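PDB 4FHO: internalin C2, which probably serves in adhesion to or invasion of host cells, presenting a leucine-rich-repeat surface suited to binding a partner protein. Local coordinates for residues T148-L153 / N170-L175; S192-L197 / S217-L222; L203-L208 / L225-L230. All blocks are in the same frame, centred on the assembly; numbering follows the deposited sequence. Where two conformers were deposited one is given.

Contact 1: residues T148-L153 / N170-L175; sequences TNISPL and NDLTPL
Pro174 lays its ring against the Ile150-Ser151 peptide link. Its CB comes within 3.3 Å of Ile150 O, and its CG lies 3.5 Å from Ser151 N. Ile150, modelled in two conformers, supplies most of the other side. In the conformer given, CG2, placed anti to the backbone N (chi1 -58° for CG1), meets Leu175 CD2 at 3.6 Å and also touches the proline ring. The other branch ends in CD1, which runs alongside Leu172 CD2 at 4.2 Å, the two side chains pointing the same way. A branched isoleucine suits this place, since in this conformer at least it can touch two leucines and the proline at once.

No direct hydrogen bond joins the segments; two waters do so instead. One donates to Thr148 O and accepts from Asn170 N, and the other accepts from Ile150 N and donates to Asp171 O, so polar backbone atoms on both sides are served. Behind this shell, Asx turns shape each segment. Asn149 OD1 takes Ser151 N from above its carbonyl plane and Ser151 OG at 2.8 Å. Asp171 OD1 likewise receives Thr173 N and, on its syn lone pair, Thr173 OG1. These grips lead into the 3-10 turns 151-153 and 173-175, which stack as equivalent turns of successive leucine-rich repeats. Inward, Leu153 and Leu175 both reach Leu162 on strand 161-163, while Ile150 also rests on Ile164 and Val169 in the loop that follows it.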
loop_
_atom_site.group_PDB
_atom_site.type_symbol
_atom_site.label_atom_id
_atom_site.label_comp_id
_atom_site.label_asym_id
_atom_site.label_seq_id
_atom_site.Cartn_x
_atom_site.Cartn_y
_atom_site.Cartn_z
ATOM N N THR A 148 10.207 -10.621 6.811
ATOM C CA THR A 148 10.310 -11.582 7.902
ATOM C C THR A 148 9.493 -11.123 9.110
ATOM O O THR A 148 8.662 -11.865 9.596
ATOM C CB THR A 148 11.790 -11.814 8.288
ATOM O OG1 THR A 148 12.427 -10.561 8.578
ATOM C CG2 THR A 148 12.540 -12.450 7.137
ATOM N N ASN A 149 9.696 -9.885 9.553
ATOM C CA ASN A 149 9.163 -9.381 10.821
ATOM C C ASN A 149 7.860 -8.582 10.614
ATOM O O ASN A 149 7.856 -7.632 9.852
ATOM C CB ASN A 149 10.241 -8.504 11.492
ATOM C CG ASN A 149 9.935 -8.163 12.941
ATOM O OD1 ASN A 149 9.011 -8.703 13.555
ATOM N ND2 ASN A 149 10.743 -7.284 13.508
ATOM N N ILE A 150 6.787 -8.986 11.315
ATOM C CA ILE A 150 5.474 -8.307 11.288
ATOM C C ILE A 150 5.291 -7.392 12.521
ATOM O O ILE A 150 4.259 -6.726 12.658
ATOM C CB ILE A 150 4.319 -9.336 11.219
ATOM C CG1 ILE A 150 4.435 -10.244 9.997
ATOM C CG2 ILE A 150 2.952 -8.679 11.102
ATOM C CD1 ILE A 150 3.242 -11.173 9.887
ATOM N N SER A 151 6.297 -7.308 13.406
ATOM C CA SER A 151 6.196 -6.461 14.625
ATOM C C SER A 151 5.647 -5.036 14.396
ATOM O O SER A 151 4.782 -4.602 15.157
ATOM C CB SER A 151 7.533 -6.391 15.386
ATOM O OG SER A 151 7.824 -7.665 15.923
ATOM N N PRO A 152 6.088 -4.342 13.320
ATOM C CA PRO A 152 5.568 -3.000 13.040
ATOM C C PRO A 152 4.078 -2.866 12.747
ATOM O O PRO A 152 3.577 -1.756 12.839
ATOM C CB PRO A 152 6.383 -2.567 11.815
ATOM C CG PRO A 152 7.661 -3.309 11.965
ATOM C CD PRO A 152 7.182 -4.660 12.386
ATOM N N LEU A 153 3.391 -3.960 12.394
ATOM C CA LEU A 153 1.935 -3.952 12.196
ATOM C C LEU A 153 1.074 -4.021 13.460
ATOM O O LEU A 153 -0.133 -3.782 13.373
ATOM C CB LEU A 153 1.500 -5.102 11.265
ATOM C CG LEU A 153 2.223 -5.313 9.941
ATOM C CD1 LEU A 153 1.503 -6.394 9.140
ATOM C CD2 LEU A 153 2.314 -4.014 9.156
ATOM N N ASN A 170 7.617 -15.900 10.022
ATOM C CA ASN A 170 7.593 -17.066 10.943
ATOM C C ASN A 170 6.850 -16.882 12.266
ATOM O O ASN A 170 6.778 -17.829 13.058
ATOM C CB ASN A 170 9.029 -17.592 11.195
ATOM C CG ASN A 170 9.863 -16.677 12.083
ATOM O OD1 ASN A 170 10.706 -15.939 11.607
ATOM N ND2 ASN A 170 9.653 -16.763 13.391
ATOM N N ASP A 171 6.310 -15.687 12.508
ATOM C CA ASP A 171 5.700 -15.346 13.791
ATOM C C ASP A 171 4.467 -14.482 13.514
ATOM O O ASP A 171 4.597 -13.400 12.960
ATOM C CB ASP A 171 6.745 -14.598 14.649
ATOM C CG ASP A 171 6.390 -14.535 16.131
ATOM O OD1 ASP A 171 5.228 -14.784 16.526
ATOM O OD2 ASP A 171 7.304 -14.226 16.918
ATOM N N LEU A 172 3.286 -14.972 13.887
ATOM C CA LEU A 172 2.029 -14.216 13.749
ATOM C C LEU A 172 1.599 -13.485 15.028
ATOM O O LEU A 172 0.533 -12.859 15.058
ATOM C CB LEU A 172 0.912 -15.137 13.256
ATOM C CG LEU A 172 1.073 -15.782 11.872
ATOM C CD1 LEU A 172 -0.144 -16.651 11.579
ATOM C CD2 LEU A 172 1.276 -14.745 10.767
ATOM N N THR A 173 2.427 -13.541 16.071
ATOM C CA THR A 173 2.166 -12.847 17.339
ATOM C C THR A 173 1.836 -11.349 17.202
ATOM O O THR A 173 0.901 -10.894 17.860
ATOM C CB THR A 173 3.306 -13.085 18.357
ATOM O OG1 THR A 173 3.438 -14.497 18.564
ATOM C CG2 THR A 173 3.019 -12.401 19.694
ATOM N N PRO A 174 2.506 -10.610 16.280
ATOM C CA PRO A 174 2.111 -9.206 16.049
ATOM C C PRO A 174 0.668 -8.970 15.585
ATOM O O PRO A 174 0.179 -7.864 15.719
ATOM C CB PRO A 174 3.102 -8.736 14.979
ATOM C CG PRO A 174 4.304 -9.572 15.217
ATOM C CD PRO A 174 3.740 -10.925 15.537
ATOM N N LEU A 175 -0.000 -10.000 15.070
ATOM C CA LEU A 175 -1.393 -9.899 14.626
ATOM C C LEU A 175 -2.446 -10.069 15.736
ATOM O O LEU A 175 -3.625 -9.841 15.465
ATOM C CB LEU A 175 -1.662 -10.909 13.495
ATOM C CG LEU A 175 -0.680 -10.944 12.321
ATOM C CD1 LEU A 175 -1.212 -11.909 11.262
ATOM C CD2 LEU A 175 -0.440 -9.552 11.738
HETATM O O HOH W 1 8.008 -13.424 11.690
HETATM O O HOH W 2 6.492 -11.200 12.936
#

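Contact 2: residues S192-L197 / S217-L222; sequences SDISPL and SPLANL
Pro218 packs tightly on the backbone of Ile194 and Ser195, setting CG 3.5 Å from Ser195 CA and CB the same distance from Ile194 O. Ile194 and Leu219, meeting at about a right angle, are part of the same tight packing: Ile194 CD1 presses on the branch point of the leucine, 3.7 Å from Leu219 CG. Ile194 CG1 is set between the backbone N and the carbonyl carbon (chi1 61°), a torsion that, with chi2 extended, lets CD1 reach Leu219. Leu222 brings both methyls to Leu197 O, with CD1 at 3.6 Å. Branched aliphatic chains suit this inner side, where Ile194 also touches Leu208 and Ile213.

Elsewhere the fit is looser. Leu197 CD1 stays 4.2 Å from Leu219 CD2, and on the solvent side Ser195 OG stands 4.0 Å from Pro218 CG. That hydroxyl, in an exposed residue, is turned to its own segment: it donates to the syn lone pair of Asp193 OD1 at 2.7 Å. Ser195 N reaches the same oxygen from its anti side, closing an Asx turn. Ser217 OG is likewise hydrogen-bonded to Asp215 OD1.

No hydrogen bond crosses between the segments; these serine hydroxyls bond within their own turns. Cohesion between the neighbouring repeats comes from van der Waals contact and burial of apolar surface, helped by a rigid proline, which brings no N-H that would need an acceptor where the two turns meet.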
loop_
_atom_site.group_PDB
_atom_site.type_symbol
_atom_site.label_atom_id
_atom_site.label_comp_id
_atom_site.label_asym_id
_atom_site.label_seq_id
_atom_site.Cartn_x
_atom_site.Cartn_y
_atom_site.Cartn_z
ATOM N N SER A 192 4.475 -21.787 11.650
ATOM C CA SER A 192 4.165 -23.071 12.329
ATOM C C SER A 192 3.168 -22.998 13.482
ATOM O O SER A 192 2.489 -23.980 13.744
ATOM C CB SER A 192 5.456 -23.747 12.813
ATOM O OG SER A 192 6.227 -22.866 13.600
ATOM N N ASP A 193 3.121 -21.870 14.185
ATOM C CA ASP A 193 2.222 -21.653 15.315
ATOM C C ASP A 193 1.192 -20.661 14.804
ATOM O O ASP A 193 1.568 -19.602 14.350
ATOM C CB ASP A 193 3.027 -21.065 16.495
ATOM C CG ASP A 193 2.248 -21.006 17.803
ATOM O OD1 ASP A 193 1.007 -21.098 17.810
ATOM O OD2 ASP A 193 2.906 -20.859 18.855
ATOM N N ILE A 194 -0.093 -21.014 14.855
ATOM C CA ILE A 194 -1.197 -20.073 14.557
ATOM C C ILE A 194 -2.044 -19.718 15.797
ATOM O O ILE A 194 -3.148 -19.191 15.655
ATOM C CB ILE A 194 -2.082 -20.545 13.360
ATOM C CG1 ILE A 194 -2.759 -21.891 13.622
ATOM C CG2 ILE A 194 -1.243 -20.630 12.096
ATOM C CD1 ILE A 194 -3.922 -22.153 12.685
ATOM N N SER A 195 -1.493 -19.941 17.000
ATOM C CA SER A 195 -2.132 -19.543 18.272
ATOM C C SER A 195 -2.639 -18.101 18.315
ATOM O O SER A 195 -3.752 -17.886 18.790
ATOM C CB SER A 195 -1.218 -19.813 19.478
ATOM O OG SER A 195 -0.981 -21.201 19.609
ATOM N N PRO A 196 -1.863 -17.127 17.774
ATOM C CA PRO A 196 -2.351 -15.737 17.699
ATOM C C PRO A 196 -3.717 -15.508 17.054
ATOM O O PRO A 196 -4.400 -14.560 17.433
ATOM C CB PRO A 196 -1.263 -15.036 16.879
ATOM C CG PRO A 196 -0.028 -15.740 17.288
ATOM C CD PRO A 196 -0.419 -17.181 17.444
ATOM N N LEU A 197 -4.103 -16.366 16.108
ATOM C CA LEU A 197 -5.358 -16.213 15.363
ATOM C C LEU A 197 -6.606 -16.468 16.214
ATOM O O LEU A 197 -7.679 -15.993 15.855
ATOM C CB LEU A 197 -5.356 -17.088 14.088
ATOM C CG LEU A 197 -4.165 -16.949 13.104
ATOM C CD1 LEU A 197 -4.455 -17.692 11.806
ATOM C CD2 LEU A 197 -3.776 -15.507 12.802
ATOM N N SER A 217 -6.028 -26.172 16.424
ATOM C CA SER A 217 -6.859 -25.846 17.606
ATOM C C SER A 217 -7.232 -24.359 17.783
ATOM O O SER A 217 -8.383 -24.067 18.127
ATOM C CB SER A 217 -6.197 -26.341 18.911
ATOM O OG SER A 217 -5.957 -27.735 18.866
ATOM N N PRO A 218 -6.289 -23.416 17.528
ATOM C CA PRO A 218 -6.642 -21.983 17.665
ATOM C C PRO A 218 -7.762 -21.480 16.746
ATOM O O PRO A 218 -8.383 -20.459 17.057
ATOM C CB PRO A 218 -5.318 -21.271 17.385
ATOM C CG PRO A 218 -4.275 -22.292 17.688
ATOM C CD PRO A 218 -4.859 -23.570 17.205
ATOM N N LEU A 219 -8.044 -22.217 15.662
ATOM C CA LEU A 219 -9.194 -21.954 14.789
ATOM C C LEU A 219 -10.525 -22.538 15.263
ATOM O O LEU A 219 -11.567 -22.069 14.794
ATOM C CB LEU A 219 -8.904 -22.443 13.353
ATOM C CG LEU A 219 -7.603 -21.941 12.712
ATOM C CD1 LEU A 219 -7.458 -22.511 11.309
ATOM C CD2 LEU A 219 -7.550 -20.420 12.682
ATOM N N ALA A 220 -10.492 -23.526 16.173
ATOM C CA ALA A 220 -11.690 -24.289 16.605
ATOM C C ALA A 220 -12.856 -23.430 17.099
ATOM O O ALA A 220 -14.016 -23.760 16.823
ATOM C CB ALA A 220 -11.326 -25.316 17.684
ATOM N N ASN A 221 -12.539 -22.343 17.812
ATOM C CA ASN A 221 -13.561 -21.424 18.371
ATOM C C ASN A 221 -13.957 -20.207 17.520
ATOM O O ASN A 221 -14.961 -19.552 17.826
ATOM C CB ASN A 221 -13.166 -21.010 19.801
ATOM C CG ASN A 221 -13.522 -22.072 20.807
ATOM O OD1 ASN A 221 -14.700 -22.325 21.052
ATOM N ND2 ASN A 221 -12.514 -22.735 21.359
ATOM N N LEU A 222 -13.239 -19.961 16.428
ATOM C CA LEU A 222 -13.569 -18.872 15.501
ATOM C C LEU A 222 -14.841 -19.236 14.740
ATOM O O LEU A 222 -14.846 -20.190 13.958
ATOM C CB LEU A 222 -12.421 -18.629 14.531
ATOM C CG LEU A 222 -11.081 -18.218 15.149
ATOM C CD1 LEU A 222 -10.075 -18.028 14.028
ATOM C CD2 LEU A 222 -11.194 -16.962 16.005
#

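Contact 3: residues L203-L208 / L225-L230; sequences LIEVHL and LFIVTL
Val206 and Leu225 meet because of how each is turned about its first torsion. Val206 CG2 sits beside its backbone N (chi1 -172° for CG1), while Leu225 directs CG anti to its own N (chi1 -150°), and the methyls Val206 CG2 and Leu225 CD1 close to 3.6 Å. They belong to the parallel sheet of a leucine-rich-repeat solenoid, in which strand 227-229 is the C-terminal edge strand within this chain and 205-207 its neighbour. The short strands run 3° from exactly parallel.

The ladder begins at Ile204 O, which accepts two N-H groups: Phe226 N at 2.7 Å, in the carbonyl plane, and Ile227 N, nearly along the C=O axis. Val206 N then donates to Ile227 O in an almost straight bond, and Val206 O receives Thr229 N. Leu208 N completes the run on Thr229 O.

Side chains alternate across the sheet. Val206 is buried on the inner face, and Val228 lies on the same face but is partly exposed at the end of the chain. There Leu208 also touches Ile213 and Val228 touches Leu219; beta-branched valines suit extended backbone. Glu205, His207, Ile227 and Thr229 line the other face. On that side Glu205 CG runs alongside Ile227 CG2, and its carboxylate forms a salt bridge with Arg185 on strand 183-185. His207 presents a ring edge to Ile227 CG2. Thr229 OG1, lodged between its backbone N and carbonyl carbon, lies 3.3 Å from His207 CA and accepts a weak bond from Leu208 N at 3.4 Å.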
loop_
_atom_site.group_PDB
_atom_site.type_symbol
_atom_site.label_atom_id
_atom_site.label_comp_id
_atom_site.label_asym_id
_atom_site.label_seq_id
_atom_site.Cartn_x
_atom_site.Cartn_y
_atom_site.Cartn_z
ATOM N N LEU A 203 -12.465 -13.281 11.754
ATOM C CA LEU A 203 -11.832 -13.931 10.595
ATOM C C LEU A 203 -12.848 -14.761 9.812
ATOM O O LEU A 203 -13.535 -15.632 10.382
ATOM C CB LEU A 203 -10.633 -14.813 10.989
ATOM C CG LEU A 203 -9.292 -14.159 11.290
ATOM C CD1 LEU A 203 -8.349 -15.207 11.854
ATOM C CD2 LEU A 203 -8.704 -13.533 10.028
ATOM N N ILE A 204 -12.975 -14.419 8.529
ATOM C CA ILE A 204 -13.808 -15.118 7.566
ATOM C C ILE A 204 -12.958 -16.042 6.680
ATOM O O ILE A 204 -13.338 -17.196 6.442
ATOM C CB ILE A 204 -14.609 -14.124 6.683
ATOM C CG1 ILE A 204 -15.428 -13.150 7.547
ATOM C CG2 ILE A 204 -15.535 -14.885 5.735
ATOM C CD1 ILE A 204 -16.245 -12.152 6.744
ATOM N N GLU A 205 -11.824 -15.541 6.206
ATOM C CA GLU A 205 -10.985 -16.217 5.211
ATOM C C GLU A 205 -9.551 -16.211 5.718
ATOM O O GLU A 205 -8.987 -15.141 5.950
ATOM C CB GLU A 205 -11.107 -15.488 3.866
ATOM C CG GLU A 205 -10.149 -15.921 2.760
ATOM C CD GLU A 205 -10.462 -15.252 1.430
ATOM O OE1 GLU A 205 -11.545 -15.520 0.877
ATOM O OE2 GLU A 205 -9.630 -14.467 0.923
ATOM N N VAL A 206 -8.983 -17.401 5.917
ATOM C CA VAL A 206 -7.603 -17.575 6.354
ATOM C C VAL A 206 -6.893 -18.466 5.342
ATOM O O VAL A 206 -7.253 -19.613 5.184
ATOM C CB VAL A 206 -7.514 -18.153 7.765
ATOM C CG1 VAL A 206 -6.068 -18.147 8.262
ATOM C CG2 VAL A 206 -8.362 -17.332 8.721
ATOM N N HIS A 207 -5.913 -17.934 4.624
ATOM C CA HIS A 207 -5.157 -18.709 3.639
ATOM C C HIS A 207 -3.789 -18.982 4.217
ATOM O O HIS A 207 -2.991 -18.055 4.415
ATOM C CB HIS A 207 -5.080 -17.992 2.291
ATOM C CG HIS A 207 -6.355 -18.023 1.472
ATOM N ND1 HIS A 207 -6.392 -17.572 0.199
ATOM C CD2 HIS A 207 -7.627 -18.458 1.765
ATOM C CE1 HIS A 207 -7.637 -17.718 -0.285
ATOM N NE2 HIS A 207 -8.388 -18.270 0.668
ATOM N N LEU A 208 -3.503 -20.257 4.498
ATOM C CA LEU A 208 -2.243 -20.692 5.124
ATOM C C LEU A 208 -1.581 -21.866 4.388
ATOM O O LEU A 208 -0.895 -22.657 5.006
ATOM C CB LEU A 208 -2.496 -21.029 6.603
ATOM C CG LEU A 208 -2.857 -19.866 7.542
ATOM C CD1 LEU A 208 -3.419 -20.405 8.850
ATOM C CD2 LEU A 208 -1.692 -18.951 7.836
ATOM N N LEU A 225 -15.812 -18.205 10.439
ATOM C CA LEU A 225 -14.799 -18.696 9.511
ATOM C C LEU A 225 -15.520 -19.395 8.353
ATOM O O LEU A 225 -16.274 -20.337 8.586
ATOM C CB LEU A 225 -13.860 -19.656 10.264
ATOM C CG LEU A 225 -12.392 -19.901 9.948
ATOM C CD1 LEU A 225 -11.625 -18.605 9.739
ATOM C CD2 LEU A 225 -11.789 -20.711 11.089
ATOM N N PHE A 226 -15.344 -18.892 7.127
ATOM C CA PHE A 226 -15.832 -19.567 5.918
ATOM C C PHE A 226 -14.814 -20.574 5.385
ATOM O O PHE A 226 -15.229 -21.644 4.950
ATOM C CB PHE A 226 -16.249 -18.592 4.808
ATOM C CG PHE A 226 -16.763 -19.284 3.566
ATOM C CD1 PHE A 226 -18.048 -19.841 3.544
ATOM C CD2 PHE A 226 -15.939 -19.440 2.441
ATOM C CE1 PHE A 226 -18.520 -20.509 2.417
ATOM C CE2 PHE A 226 -16.412 -20.113 1.308
ATOM C CZ PHE A 226 -17.696 -20.643 1.296
ATOM N N ILE A 227 -13.524 -20.233 5.383
ATOM C CA ILE A 227 -12.478 -21.119 4.847
ATOM C C ILE A 227 -11.109 -20.890 5.472
ATOM O O ILE A 227 -10.690 -19.747 5.696
ATOM C CB ILE A 227 -12.407 -21.050 3.294
ATOM C CG1 ILE A 227 -11.586 -22.217 2.713
ATOM C CG2 ILE A 227 -11.913 -19.694 2.804
ATOM C CD1 ILE A 227 -11.546 -22.242 1.193
ATOM N N VAL A 228 -10.450 -21.995 5.807
ATOM C CA VAL A 228 -9.024 -22.033 6.109
ATOM C C VAL A 228 -8.405 -22.967 5.090
ATOM O O VAL A 228 -8.942 -24.056 4.885
ATOM C CB VAL A 228 -8.726 -22.589 7.505
ATOM C CG1 VAL A 228 -7.235 -22.488 7.785
ATOM C CG2 VAL A 228 -9.515 -21.836 8.564
ATOM N N THR A 229 -7.294 -22.575 4.472
ATOM C CA THR A 229 -6.592 -23.434 3.515
ATOM C C THR A 229 -5.219 -23.812 4.058
ATOM O O THR A 229 -4.559 -22.992 4.700
ATOM C CB THR A 229 -6.474 -22.777 2.134
ATOM O OG1 THR A 229 -5.704 -21.591 2.235
ATOM C CG2 THR A 229 -7.881 -22.422 1.593
ATOM N N LEU A 230 -4.813 -25.056 3.802
ATOM C CA LEU A 230 -3.474 -25.563 4.124
ATOM C C LEU A 230 -2.960 -26.435 2.984
ATOM O O LEU A 230 -3.701 -26.737 2.057
ATOM C CB LEU A 230 -3.533 -26.418 5.392
ATOM C CG LEU A 230 -3.929 -25.775 6.726
ATOM C CD1 LEU A 230 -4.221 -26.855 7.770
ATOM C CD2 LEU A 230 -2.858 -24.829 7.239
#

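All three contacts join successive turns of one solenoid, at intervals of some 22 residues. Contacts 1 and 2 lie among the loops and turns, their centres about 15 Å apart; contact 3 belongs to the parallel sheet, its centre about 11 Å from that of contact 2 and 18 Å from that of contact 1. Contact 1 closes before contact 2 opens, whereas the segments of contacts 2 and 3 alternate along the chain. Leu172 CD1 packs on Leu197 CD2, linking contact 1 to contact 2, and Leu197 CD1 meets Val206 CG1, linking 2 to 3. Contacts 1 and 3 do not touch, so contact 2 bridges them, joining loop side to sheet side through apolar side chains toward the C-terminal end.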